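PDB 6A4D: oligoribonuclease from Colwellia psychrerythraea, which degrades very short RNA oligonucleotides to mononucleotides, probably as a 3'-to-5' exonuclease of the RNase H-like superfamily. Local coordinates for residues 9-14 / 104-109; 31-36 / 94-99; 48-53 / 76-81. The protein carries 1 engineered substitution. One frame throughout, in Å; residues are numbered along the deposited sequence.

The three contacts nest in one another along the chain: contact 1 (9-14 / 104-109) encloses contact 2 (31-36 / 94-99), which encloses contact 3 (48-53 / 76-81). All reach the same mixed sheet, ordered 42-50, 28-36, 11-18, 107-109, 134-136. Contact 1 joins two parallel strands, contact 2 lays helix 85-99 on the sheet, and contact 3 fastens helix 74-80 to the outer strand 42-50. Centres of contacts 1 and 2 are about 9 Å apart, with Trp13 N close to Ile34 O; contacts 1 and 3 are about 25 Å apart. Beyond contact 1, strand 11-18 runs on to Leu16, Glu17 and Met18 of the ligand pocket.

Contact 1 of 3, residues 9-14 / 104-109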
ATOM      1  N   SER A   9      16.219   8.521   9.239  1.00 40.01           N
ATOM      2  CA  SER A   9      15.333   9.059   8.298  1.00 39.97           C
ATOM      3  C   SER A   9      15.639   8.480   6.915  1.00 37.43           C
ATOM      4  O   SER A   9      14.944   8.760   5.967  1.00 35.34           O
ATOM      5  CB  SER A   9      15.353  10.588   8.421  1.00 39.01           C
ATOM      6  OG  SER A   9      16.413  11.167   7.706  1.00 48.99           O
ATOM      7  N   ASN A  10      16.592   7.560   6.822  1.00 38.81           N
ATOM      8  CA  ASN A  10      16.842   6.882   5.556  1.00 35.72           C
ATOM      9  C   ASN A  10      15.612   6.058   5.016  1.00 32.21           C
ATOM     10  O   ASN A  10      14.847   5.490   5.742  1.00 27.75           O
ATOM     11  CB  ASN A  10      18.072   6.022   5.661  1.00 34.04           C
ATOM     12  CG  ASN A  10      19.341   6.831   5.917  1.00 41.63           C
ATOM     13  OD1 ASN A  10      19.417   8.056   5.629  1.00 43.56           O
ATOM     14  ND2 ASN A  10      20.350   6.154   6.444  1.00 42.88           N
ATOM     15  N   LEU A  11      15.467   6.041   3.716  1.00 31.47           N
ATOM     16  CA  LEU A  11      14.417   5.315   3.076  1.00 34.76           C
ATOM     17  C   LEU A  11      14.937   4.058   2.368  1.00 32.20           C
ATOM     18  O   LEU A  11      15.914   4.123   1.625  1.00 30.18           O
ATOM     19  CB  LEU A  11      13.715   6.259   2.110  1.00 29.56           C
ATOM     20  CG  LEU A  11      13.068   7.441   2.787  1.00 33.43           C
ATOM     21  CD1 LEU A  11      12.718   8.437   1.685  1.00 31.66           C
ATOM     22  CD2 LEU A  11      11.858   6.983   3.613  1.00 36.04           C
ATOM     23  N   ILE A  12      14.208   2.952   2.533  1.00 35.69           N
ATOM     24  CA  ILE A  12      14.429   1.670   1.766  1.00 30.13           C
ATOM     25  C   ILE A  12      13.484   1.529   0.574  1.00 28.88           C
ATOM     26  O   ILE A  12      12.225   1.398   0.734  1.00 29.51           O
ATOM     27  CB  ILE A  12      14.226   0.456   2.673  1.00 34.05           C
ATOM     28  CG1 ILE A  12      15.117   0.575   3.929  1.00 36.57           C
ATOM     29  CG2 ILE A  12      14.573  -0.809   1.892  1.00 34.64           C
ATOM     30  CD1 ILE A  12      15.063  -0.625   4.879  1.00 41.00           C
ATOM     31  N   TRP A  13      14.072   1.592  -0.618  1.00 24.34           N
ATOM     32  CA  TRP A  13      13.374   1.449  -1.859  1.00 28.37           C
ATOM     33  C   TRP A  13      13.571   0.046  -2.417  1.00 31.12           C
ATOM     34  O   TRP A  13      14.671  -0.455  -2.433  1.00 30.19           O
ATOM     35  CB  TRP A  13      13.903   2.415  -2.891  1.00 30.08           C
ATOM     36  CG  TRP A  13      13.680   3.797  -2.478  1.00 30.58           C
ATOM     37  CD1 TRP A  13      14.369   4.501  -1.554  1.00 29.72           C
ATOM     38  CD2 TRP A  13      12.690   4.636  -2.969  1.00 31.70           C
ATOM     39  NE1 TRP A  13      13.864   5.754  -1.442  1.00 31.74           N
ATOM     40  CE2 TRP A  13      12.839   5.880  -2.319  1.00 30.46           C
ATOM     41  CE3 TRP A  13      11.699   4.496  -3.948  1.00 34.06           C
ATOM     42  CZ2 TRP A  13      11.995   6.937  -2.542  1.00 30.99           C
ATOM     43  CZ3 TRP A  13      10.868   5.598  -4.194  1.00 29.42           C
ATOM     44  CH2 TRP A  13      11.022   6.784  -3.487  1.00 29.62           C
ATOM     45  N   LEU A  14      12.514  -0.585  -2.900  1.00 32.26           N
ATOM     46  CA  LEU A  14      12.712  -1.835  -3.586  1.00 35.06           C
ATOM     47  C   LEU A  14      11.791  -2.099  -4.726  1.00 38.05           C
ATOM     48  O   LEU A  14      10.741  -1.466  -4.907  1.00 36.47           O
ATOM     49  CB  LEU A  14      12.695  -2.967  -2.595  1.00 40.82           C
ATOM     50  CG  LEU A  14      11.516  -3.158  -1.685  1.00 42.26           C
ATOM     51  CD1 LEU A  14      10.468  -3.936  -2.419  1.00 45.39           C
ATOM     52  CD2 LEU A  14      11.945  -3.960  -0.460  1.00 45.07           C
ATOM     53  N   LYS A 104      11.944   1.763  11.143  1.00 36.47           N
ATOM     54  CA  LYS A 104      11.960   3.185  10.777  1.00 44.44           C
ATOM     55  C   LYS A 104      11.486   3.505   9.362  1.00 39.79           C
ATOM     56  O   LYS A 104      10.656   4.342   9.177  1.00 39.14           O
ATOM     57  CB  LYS A 104      13.377   3.726  10.863  1.00 51.94           C
ATOM     58  CG  LYS A 104      14.042   3.480  12.198  1.00 58.69           C
ATOM     59  CD  LYS A 104      13.272   4.022  13.381  1.00 59.08           C
ATOM     60  CE  LYS A 104      13.295   5.524  13.420  1.00 64.08           C
ATOM     61  NZ  LYS A 104      12.872   5.959  14.781  1.00 69.05           N
ATOM     62  N   SER A 105      12.034   2.811   8.376  1.00 36.40           N
ATOM     63  CA  SER A 105      11.724   3.092   7.004  1.00 35.10           C
ATOM     64  C   SER A 105      10.415   2.398   6.584  1.00 32.79           C
ATOM     65  O   SER A 105      10.284   1.185   6.770  1.00 32.87           O
ATOM     66  CB  SER A 105      12.855   2.617   6.116  1.00 33.63           C
ATOM     67  OG  SER A 105      12.629   3.024   4.778  1.00 33.95           O
ATOM     68  N   PRO A 106       9.466   3.160   6.030  1.00 30.16           N
ATOM     69  CA  PRO A 106       8.471   2.460   5.234  1.00 30.85           C
ATOM     70  C   PRO A 106       9.135   1.773   4.028  1.00 29.61           C
ATOM     71  O   PRO A 106      10.270   2.003   3.748  1.00 31.55           O
ATOM     72  CB  PRO A 106       7.532   3.561   4.763  1.00 33.03           C
ATOM     73  CG  PRO A 106       8.424   4.786   4.660  1.00 36.32           C
ATOM     74  CD  PRO A 106       9.439   4.621   5.793  1.00 34.27           C
ATOM     75  N   MET A 107       8.414   0.849   3.425  1.00 27.74           N
ATOM     76  CA  MET A 107       8.750   0.279   2.153  1.00 26.98           C
ATOM     77  C   MET A 107       8.344   1.236   1.054  1.00 23.40           C
ATOM     78  O   MET A 107       7.198   1.609   1.003  1.00 23.94           O
ATOM     79  CB  MET A 107       8.017  -1.049   2.046  1.00 27.65           C
ATOM     80  CG  MET A 107       8.655  -1.975   1.073  1.00 32.73           C
ATOM     81  SD  MET A 107       7.760  -3.525   0.888  1.00 34.22           S
ATOM     82  CE  MET A 107       8.196  -4.374   2.417  1.00 39.23           C
ATOM     83  N   CYS A 108       9.265   1.577   0.152  1.00 24.97           N
ATOM     84  CA  CYS A 108       9.148   2.667  -0.824  1.00 26.33           C
ATOM     85  C   CYS A 108       9.187   2.230  -2.255  1.00 22.95           C
ATOM     86  O   CYS A 108       9.890   1.310  -2.619  1.00 29.27           O
ATOM     87  CB  CYS A 108      10.249   3.748  -0.663  1.00 27.93           C
ATOM     88  SG  CYS A 108      10.431   4.405   1.001  1.00 30.97           S
ATOM     89  N   GLY A 109       8.310   2.832  -3.046  1.00 26.22           N
ATOM     90  CA  GLY A 109       8.185   2.542  -4.498  1.00 27.49           C
ATOM     91  C   GLY A 109       6.838   2.757  -5.080  1.00 26.67           C
ATOM     92  O   GLY A 109       5.931   3.271  -4.455  1.00 28.24           O
TER
HETATM   93  O   HOH W   1      10.970   1.252  -5.384  1.00 43.13           O
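Cys108 lays its CB over one face of the Trp13 indole, 3.6 Å from the centroid of the six-membered ring and 17° off the normal, a CH-pi contact, while Cys108 SG stands above the five-membered ring of Trp13 at 4.4 Å from that centroid. This is the tight part, and the backbone alongside is paired in parallel: Cys108 N gives a 3.0 Å bond to Ile12 O, and Leu14 N a 3.2 Å bond to Cys108 O. Helix 163-180 packs on the Trp13 side chain as well, and Trp13 NE1 is bonded to Thr36 OG1. Were Trp13 replaced by alanine, Cys108 would probably face a gap next to that helix and the Thr36 hydroxyl would lose its indole partner.

Going back along 9-14, a side chain takes over from the backbone. Ser105 turns its hydroxyl to Ile12 N, 2.7 Å from Ser105 OG with an N-H...O angle of 160°; the OG is swung away from the serine's own N (chi1 -173°) and sends its proton to a lone pair of Pro106 O.

The other end is looser. Leu14 CD2 and Met107 CG meet at 4.1 Å, and water 1 lies within hydrogen-bonding distance of both Leu14 O, at 2.8 Å, and Cys108 O, probably sharing its protons among more acceptors than these two. Gly109 suits this end: a side chain there would press on Leu14 O and on the preceding carbonyl. Arg146 of the second subunit packs on Leu11 and Pro106. Polar atoms of this buried seam are thus paired by backbone, hydroxyl and water, while Cys108 CB and SG cover one face of the indole.

Contact 2 of 3, residues 31-36 / 94-99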
ATOM      1  N   ILE A  31      14.813  -9.495  -6.918  1.00 39.08           N
ATOM      2  CA  ILE A  31      14.747  -8.437  -5.941  1.00 44.84           C
ATOM      3  C   ILE A  31      15.931  -7.447  -6.122  1.00 43.18           C
ATOM      4  O   ILE A  31      17.067  -7.832  -6.375  1.00 43.38           O
ATOM      5  CB  ILE A  31      14.650  -9.032  -4.497  1.00 47.40           C
ATOM      6  CG1 ILE A  31      14.562  -7.918  -3.451  1.00 48.34           C
ATOM      7  CG2 ILE A  31      15.815  -9.963  -4.143  1.00 46.90           C
ATOM      8  CD1 ILE A  31      14.070  -8.424  -2.115  1.00 44.37           C
ATOM      9  N   ALA A  32      15.627  -6.166  -6.055  1.00 42.25           N
ATOM     10  CA  ALA A  32      16.650  -5.085  -6.032  1.00 41.58           C
ATOM     11  C   ALA A  32      16.286  -4.093  -4.921  1.00 40.15           C
ATOM     12  O   ALA A  32      15.092  -3.889  -4.655  1.00 38.59           O
ATOM     13  CB  ALA A  32      16.718  -4.386  -7.384  1.00 37.04           C
ATOM     14  N   ILE A  33      17.293  -3.541  -4.247  1.00 35.19           N
ATOM     15  CA  ILE A  33      17.072  -2.599  -3.135  1.00 37.80           C
ATOM     16  C   ILE A  33      17.984  -1.373  -3.327  1.00 37.61           C
ATOM     17  O   ILE A  33      19.165  -1.513  -3.639  1.00 33.99           O
ATOM     18  CB  ILE A  33      17.376  -3.213  -1.736  1.00 38.12           C
ATOM     19  CG1 ILE A  33      16.616  -4.520  -1.480  1.00 36.35           C
ATOM     20  CG2 ILE A  33      17.122  -2.206  -0.586  1.00 40.04           C
ATOM     21  CD1 ILE A  33      17.307  -5.372  -0.427  1.00 36.01           C
ATOM     22  N   ILE A  34      17.444  -0.176  -3.121  1.00 42.27           N
ATOM     23  CA  ILE A  34      18.256   1.049  -3.050  1.00 39.96           C
ATOM     24  C   ILE A  34      17.914   1.766  -1.758  1.00 41.76           C
ATOM     25  O   ILE A  34      16.768   1.838  -1.346  1.00 41.20           O
ATOM     26  CB  ILE A  34      18.021   1.919  -4.290  1.00 42.55           C
ATOM     27  CG1 ILE A  34      18.657   1.213  -5.476  1.00 40.41           C
ATOM     28  CG2 ILE A  34      18.570   3.335  -4.093  1.00 46.78           C
ATOM     29  CD1 ILE A  34      18.670   1.963  -6.780  1.00 45.40           C
ATOM     30  N   ILE A  35      18.934   2.274  -1.103  1.00 43.70           N
ATOM     31  CA  ILE A  35      18.791   3.111   0.063  1.00 39.12           C
ATOM     32  C   ILE A  35      19.035   4.556  -0.350  1.00 36.67           C
ATOM     33  O   ILE A  35      20.014   4.824  -1.030  1.00 33.54           O
ATOM     34  CB  ILE A  35      19.856   2.739   1.093  1.00 41.27           C
ATOM     35  CG1 ILE A  35      19.789   1.226   1.399  1.00 41.67           C
ATOM     36  CG2 ILE A  35      19.688   3.571   2.355  1.00 41.74           C
ATOM     37  CD1 ILE A  35      18.672   0.843   2.349  1.00 37.46           C
ATOM     38  N   THR A  36      18.155   5.469   0.054  1.00 33.69           N
ATOM     39  CA  THR A  36      18.337   6.930  -0.167  1.00 32.19           C
ATOM     40  C   THR A  36      18.264   7.579   1.163  1.00 32.25           C
ATOM     41  O   THR A  36      17.784   6.978   2.105  1.00 33.24           O
ATOM     42  CB  THR A  36      17.234   7.601  -0.979  1.00 33.24           C
ATOM     43  OG1 THR A  36      16.015   7.543  -0.256  1.00 30.61           O
ATOM     44  CG2 THR A  36      17.028   6.988  -2.291  1.00 33.33           C
ATOM     45  N   ALA A  94      20.643  -8.234   5.866  1.00 50.47           N
ATOM     46  CA  ALA A  94      21.957  -7.727   6.320  1.00 45.14           C
ATOM     47  C   ALA A  94      22.275  -6.382   5.698  1.00 44.84           C
ATOM     48  O   ALA A  94      22.763  -5.503   6.377  1.00 49.61           O
ATOM     49  CB  ALA A  94      23.053  -8.713   5.976  1.00 42.02           C
ATOM     50  N   PHE A  95      22.001  -6.229   4.413  1.00 41.51           N
ATOM     51  CA  PHE A  95      22.179  -4.952   3.734  1.00 41.39           C
ATOM     52  C   PHE A  95      21.367  -3.796   4.317  1.00 48.26           C
ATOM     53  O   PHE A  95      21.923  -2.733   4.580  1.00 42.78           O
ATOM     54  CB  PHE A  95      21.845  -5.087   2.274  1.00 42.95           C
ATOM     55  CG  PHE A  95      21.936  -3.815   1.513  1.00 44.89           C
ATOM     56  CD1 PHE A  95      23.177  -3.247   1.237  1.00 47.02           C
ATOM     57  CD2 PHE A  95      20.780  -3.176   1.038  1.00 48.45           C
ATOM     58  CE1 PHE A  95      23.279  -2.079   0.501  1.00 46.11           C
ATOM     59  CE2 PHE A  95      20.865  -1.987   0.304  1.00 48.23           C
ATOM     60  CZ  PHE A  95      22.114  -1.448   0.020  1.00 50.90           C
ATOM     61  N   VAL A  96      20.066  -4.000   4.548  1.00 40.89           N
ATOM     62  CA  VAL A  96      19.274  -2.903   5.037  1.00 40.62           C
ATOM     63  C   VAL A  96      19.609  -2.628   6.493  1.00 42.33           C
ATOM     64  O   VAL A  96      19.429  -1.503   6.942  1.00 42.22           O
ATOM     65  CB  VAL A  96      17.746  -3.092   4.856  1.00 39.77           C
ATOM     66  CG1 VAL A  96      17.419  -3.022   3.376  1.00 39.81           C
ATOM     67  CG2 VAL A  96      17.237  -4.392   5.504  1.00 40.60           C
ATOM     68  N   GLN A  97      20.049  -3.648   7.239  1.00 43.01           N
ATOM     69  CA  GLN A  97      20.373  -3.444   8.656  1.00 41.09           C
ATOM     70  C   GLN A  97      21.598  -2.554   8.830  1.00 40.25           C
ATOM     71  O   GLN A  97      21.737  -1.894   9.846  1.00 45.23           O
ATOM     72  CB  GLN A  97      20.643  -4.757   9.366  1.00 36.49           C
ATOM     73  CG  GLN A  97      19.429  -5.405   9.884  1.00 32.78           C
ATOM     74  CD  GLN A  97      19.683  -6.827  10.171  1.00 34.63           C
ATOM     75  OE1 GLN A  97      20.655  -7.380   9.693  1.00 34.11           O
ATOM     76  NE2 GLN A  97      18.833  -7.426  10.970  1.00 35.55           N
ATOM     77  N   GLU A  98      22.476  -2.627   7.853  1.00 43.05           N
ATOM     78  CA  GLU A  98      23.617  -1.766   7.748  1.00 49.70           C
ATOM     79  C   GLU A  98      23.233  -0.309   7.561  1.00 50.51           C
ATOM     80  O   GLU A  98      23.909   0.540   8.074  1.00 53.47           O
ATOM     81  CB  GLU A  98      24.502  -2.205   6.576  1.00 50.41           C
ATOM     82  CG  GLU A  98      25.747  -1.340   6.347  1.00 63.55           C
ATOM     83  CD  GLU A  98      26.896  -2.108   5.661  1.00 73.27           C
ATOM     84  OE1 GLU A  98      27.304  -1.743   4.531  1.00 77.99           O
ATOM     85  OE2 GLU A  98      27.400  -3.096   6.247  1.00 82.37           O
ATOM     86  N   TRP A  99      22.175  -0.017   6.799  1.00 49.85           N
ATOM     87  CA  TRP A  99      21.867   1.360   6.413  1.00 40.13           C
ATOM     88  C   TRP A  99      20.789   2.041   7.198  1.00 40.77           C
ATOM     89  O   TRP A  99      20.791   3.305   7.235  1.00 42.21           O
ATOM     90  CB  TRP A  99      21.591   1.441   4.933  1.00 41.37           C
ATOM     91  CG  TRP A  99      22.785   1.201   4.186  1.00 44.36           C
ATOM     92  CD1 TRP A  99      23.258  -0.009   3.734  1.00 46.04           C
ATOM     93  CD2 TRP A  99      23.757   2.169   3.839  1.00 47.41           C
ATOM     94  NE1 TRP A  99      24.449   0.166   3.079  1.00 45.89           N
ATOM     95  CE2 TRP A  99      24.790   1.493   3.140  1.00 53.93           C
ATOM     96  CE3 TRP A  99      23.867   3.546   4.052  1.00 56.82           C
ATOM     97  CZ2 TRP A  99      25.913   2.150   2.646  1.00 54.30           C
ATOM     98  CZ3 TRP A  99      25.001   4.213   3.550  1.00 61.71           C
ATOM     99  CH2 TRP A  99      26.006   3.508   2.861  1.00 60.73           C
TER
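Trp99 N bonds to Val96 O at 3.1 Å, one turn of helix 85-99 fastening together two residues that both touch Ile35. No hydrogen bond crosses to the strand; everything between the segments is hydrocarbon. Ile35 is the broadest contributor. Its CG2 branch rests 3.8 Å from Trp99 CB, and its CD1 methyl reaches toward both Trp99 CB and Val96 CG1. Ile35 CG1, meanwhile, comes within 3.6 Å of Phe95 CE2, approaching the ring obliquely.

Two residues earlier, Ile33 uses a single branch: CG2 meets the rim of the Phe95 ring in its plane, 3.9 Å from CE2, and also touches Val96 CG1 at 4.1 Å. Phe95 runs alongside the two isoleucines in the opposite direction, its CE2 touching both, because its CG stands anti to the backbone N (chi1 177°) and directs the ring at the sheet. One face of that ring carries Trp99 CD1, 3.8 Å above the plane and offset toward the rim, which probably limits turning of the phenyl on that side. Trp99 extends the cover to Leu43 and Ala44 of strand 42-50, and its carbonyl takes a hydrogen bond from Asn10 ND2.

Strand and helix point the same way here, their short axes 9.8 Å apart at an angle of 2°, although strand 28-36 is antiparallel to both its neighbours. A helix layer packed on the sheet in this manner belongs to the RNase H-like fold of the exonuclease domain.

Contact 3 of 3, residues 48-53 / 76-81; sequences IFAISQ and QRCRDS
The guanidinium of Arg77 carries Ala50 CB over one face, 3.9 Å above the plane and shifted toward the rim, while Ile48 CG2 comes obliquely to NH2 at 3.9 Å. A bend at chi3 (68°) folds the arginine back over the strand, which lets the group lie over the Ala50 methyl with Ile48 CG2 near NH2; NH2 then makes a salt bridge with Glu30 on strand 28-36. The aliphatic root of the same arginine also touches Ala50, CB to CB. Beside it Cys78 SG packs on Ala50 CB at 4.0 Å, so the small alanine methyl is touched by both the arginine and the thiol.

The one hydrogen bond across the segments starts where the helix stops. Ser81, the first residue to leave helical geometry, holds OG anti to its backbone N (chi1 -166°) and donates to Ala50 O at 2.8 Å, with the donor tilted 29° from the carbonyl plane. The same OG accepts a bond from Val83 N, as in an ST turn, so the hydroxyl pins the chain leaving the helix to the strand end. On the far side, water 2 lies among Ser52 OG, Cys78 O and Ser81 O, 2.8 Å from Cys78 O, with more acceptors in reach than it has protons. Ser52 and Ser81 also meet a crystal neighbour, so this side lies toward the surface.

Further out, Arg79 on the same helix forms salt bridges with Asp55 and Asp59 of helix 55-59, and Leu58 covers Cys78. Phe49, on the other side of the strand, packs against Ala88 and Glu91 of helix 85-99. Strand 42-50, an outermost strand of the sheet within this chain, thus ends between helix 74-80 and helix 85-99.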
ATOM      1  N   ILE A  48      21.761  -7.188  -6.393  1.00 50.00           N
ATOM      2  CA  ILE A  48      20.619  -7.612  -7.198  1.00 56.89           C
ATOM      3  C   ILE A  48      20.565  -9.160  -7.256  1.00 57.57           C
ATOM      4  O   ILE A  48      21.587  -9.778  -7.505  1.00 63.05           O
ATOM      5  CB  ILE A  48      20.745  -7.097  -8.641  1.00 57.55           C
ATOM      6  CG1 ILE A  48      21.010  -5.582  -8.671  1.00 63.51           C
ATOM      7  CG2 ILE A  48      19.487  -7.409  -9.434  1.00 58.37           C
ATOM      8  CD1 ILE A  48      21.489  -5.079 -10.025  1.00 65.42           C
ATOM      9  N   PHE A  49      19.407  -9.789  -7.011  1.00 53.15           N
ATOM     10  CA  PHE A  49      19.295 -11.264  -7.162  1.00 53.02           C
ATOM     11  C   PHE A  49      18.222 -11.692  -8.120  1.00 48.94           C
ATOM     12  O   PHE A  49      17.043 -11.364  -7.911  1.00 46.37           O
ATOM     13  CB  PHE A  49      18.979 -11.953  -5.856  1.00 48.68           C
ATOM     14  CG  PHE A  49      19.982 -11.719  -4.802  1.00 51.94           C
ATOM     15  CD1 PHE A  49      21.145 -12.452  -4.777  1.00 49.86           C
ATOM     16  CD2 PHE A  49      19.777 -10.733  -3.844  1.00 51.25           C
ATOM     17  CE1 PHE A  49      22.080 -12.235  -3.787  1.00 49.35           C
ATOM     18  CE2 PHE A  49      20.698 -10.517  -2.856  1.00 49.98           C
ATOM     19  CZ  PHE A  49      21.855 -11.267  -2.824  1.00 53.02           C
ATOM     20  N   ALA A  50      18.600 -12.448  -9.148  1.00 43.17           N
ATOM     21  CA  ALA A  50      17.601 -13.290  -9.822  1.00 47.99           C
ATOM     22  C   ALA A  50      17.538 -14.582  -9.003  1.00 48.54           C
ATOM     23  O   ALA A  50      18.589 -15.207  -8.697  1.00 43.40           O
ATOM     24  CB  ALA A  50      17.934 -13.554 -11.277  1.00 49.35           C
ATOM     25  N   ILE A  51      16.313 -14.927  -8.613  1.00 46.44           N
ATOM     26  CA  ILE A  51      16.055 -16.084  -7.758  1.00 44.87           C
ATOM     27  C   ILE A  51      15.928 -17.323  -8.629  1.00 46.68           C
ATOM     28  O   ILE A  51      15.143 -17.355  -9.592  1.00 43.69           O
ATOM     29  CB  ILE A  51      14.730 -16.021  -6.973  1.00 42.73           C
ATOM     30  CG1 ILE A  51      14.538 -14.681  -6.227  1.00 38.67           C
ATOM     31  CG2 ILE A  51      14.656 -17.218  -6.003  1.00 42.17           C
ATOM     32  CD1 ILE A  51      15.700 -14.311  -5.330  1.00 40.96           C
ATOM     33  N   SER A  52      16.666 -18.356  -8.240  1.00 46.90           N
ATOM     34  CA  SER A  52      16.615 -19.639  -8.922  1.00 48.02           C
ATOM     35  C   SER A  52      15.211 -20.204  -8.879  1.00 44.03           C
ATOM     36  O   SER A  52      14.543 -20.210  -7.839  1.00 42.69           O
ATOM     37  CB  SER A  52      17.587 -20.641  -8.272  1.00 53.07           C
ATOM     38  OG  SER A  52      17.421 -21.918  -8.847  1.00 58.13           O
ATOM     39  N   GLN A  53      14.755 -20.619 -10.041  1.00 42.27           N
ATOM     40  CA  GLN A  53      13.537 -21.330 -10.190  1.00 46.37           C
ATOM     41  C   GLN A  53      13.813 -22.410 -11.232  1.00 46.65           C
ATOM     42  O   GLN A  53      14.627 -22.240 -12.160  1.00 47.68           O
ATOM     43  CB  GLN A  53      12.434 -20.373 -10.656  1.00 52.57           C
ATOM     44  CG  GLN A  53      12.164 -19.193  -9.706  1.00 50.84           C
ATOM     45  CD  GLN A  53      11.448 -19.598  -8.433  1.00 51.61           C
ATOM     46  OE1 GLN A  53      11.118 -20.740  -8.262  1.00 53.49           O
ATOM     47  NE2 GLN A  53      11.169 -18.648  -7.554  1.00 55.07           N
ATOM     48  N   GLN A  76      16.136 -15.996 -18.233  1.00 61.01           N
ATOM     49  CA  GLN A  76      17.403 -16.661 -18.465  1.00 67.27           C
ATOM     50  C   GLN A  76      18.282 -16.574 -17.234  1.00 66.98           C
ATOM     51  O   GLN A  76      18.876 -17.590 -16.821  1.00 59.01           O
ATOM     52  CB  GLN A  76      18.132 -16.079 -19.700  1.00 74.16           C
ATOM     53  CG  GLN A  76      19.554 -16.613 -19.957  1.00 73.85           C
ATOM     54  CD  GLN A  76      19.670 -18.150 -19.971  1.00 72.75           C
ATOM     55  OE1 GLN A  76      18.735 -18.875 -20.322  1.00 66.66           O
ATOM     56  NE2 GLN A  76      20.839 -18.641 -19.591  1.00 80.94           N
ATOM     57  N   ARG A  77      18.387 -15.367 -16.661  1.00 66.74           N
ATOM     58  CA  ARG A  77      19.135 -15.208 -15.400  1.00 62.69           C
ATOM     59  C   ARG A  77      18.601 -16.099 -14.267  1.00 51.38           C
ATOM     60  O   ARG A  77      19.358 -16.489 -13.404  1.00 55.04           O
ATOM     61  CB  ARG A  77      19.178 -13.752 -14.947  1.00 57.33           C
ATOM     62  CG  ARG A  77      20.240 -12.946 -15.666  1.00 54.21           C
ATOM     63  CD  ARG A  77      19.818 -11.482 -15.686  1.00 53.30           C
ATOM     64  NE  ARG A  77      19.870 -11.024 -14.317  1.00 56.89           N
ATOM     65  CZ  ARG A  77      18.975 -10.272 -13.687  1.00 55.06           C
ATOM     66  NH1 ARG A  77      17.899  -9.819 -14.315  1.00 58.46           N
ATOM     67  NH2 ARG A  77      19.179  -9.973 -12.393  1.00 51.12           N
ATOM     68  N   CYS A  78      17.311 -16.403 -14.294  1.00 46.95           N
ATOM     69  CA  CYS A  78      16.686 -17.238 -13.291  1.00 51.55           C
ATOM     70  C   CYS A  78      17.114 -18.721 -13.497  1.00 56.92           C
ATOM     71  O   CYS A  78      17.499 -19.393 -12.523  1.00 54.50           O
ATOM     72  CB  CYS A  78      15.154 -17.008 -13.237  1.00 46.31           C
ATOM     73  SG  CYS A  78      14.646 -15.422 -12.438  1.00 46.73           S
ATOM     74  N   ARG A  79      17.088 -19.199 -14.748  1.00 63.03           N
ATOM     75  CA  ARG A  79      17.699 -20.507 -15.138  1.00 57.06           C
ATOM     76  C   ARG A  79      19.189 -20.642 -14.783  1.00 56.89           C
ATOM     77  O   ARG A  79      19.614 -21.705 -14.350  1.00 61.66           O
ATOM     78  CB  ARG A  79      17.538 -20.759 -16.637  1.00 59.69           C
ATOM     79  CG  ARG A  79      16.108 -20.996 -17.113  1.00 57.79           C
ATOM     80  CD  ARG A  79      16.109 -21.370 -18.605  1.00 59.88           C
ATOM     81  NE  ARG A  79      14.881 -20.950 -19.294  1.00 57.65           N
ATOM     82  CZ  ARG A  79      13.674 -21.530 -19.160  1.00 59.17           C
ATOM     83  NH1 ARG A  79      13.482 -22.584 -18.358  1.00 62.83           N
ATOM     84  NH2 ARG A  79      12.620 -21.035 -19.815  1.00 55.88           N
ATOM     85  N   ASP A  80      19.972 -19.581 -14.962  1.00 63.20           N
ATOM     86  CA  ASP A  80      21.409 -19.591 -14.582  1.00 66.34           C
ATOM     87  C   ASP A  80      21.622 -19.583 -13.078  1.00 63.29           C
ATOM     88  O   ASP A  80      22.644 -20.073 -12.583  1.00 58.00           O
ATOM     89  CB  ASP A  80      22.171 -18.361 -15.134  1.00 76.51           C
ATOM     90  CG  ASP A  80      22.094 -18.224 -16.661  1.00 89.69           C
ATOM     91  OD1 ASP A  80      22.047 -19.255 -17.379  1.00 74.09           O
ATOM     92  OD2 ASP A  80      22.085 -17.056 -17.132  1.00 99.74           O
ATOM     93  N   SER A  81      20.688 -18.971 -12.347  1.00 61.64           N
ATOM     94  CA  SER A  81      20.856 -18.803 -10.911  1.00 53.54           C
ATOM     95  C   SER A  81      20.796 -20.128 -10.127  1.00 48.12           C
ATOM     96  O   SER A  81      19.941 -20.990 -10.404  1.00 43.17           O
ATOM     97  CB  SER A  81      19.794 -17.871 -10.337  1.00 51.52           C
ATOM     98  OG  SER A  81      20.168 -17.481  -9.019  1.00 50.85           O
TER
HETATM   99  O   HOH W   2      17.726 -21.955 -11.338  1.00 44.70           O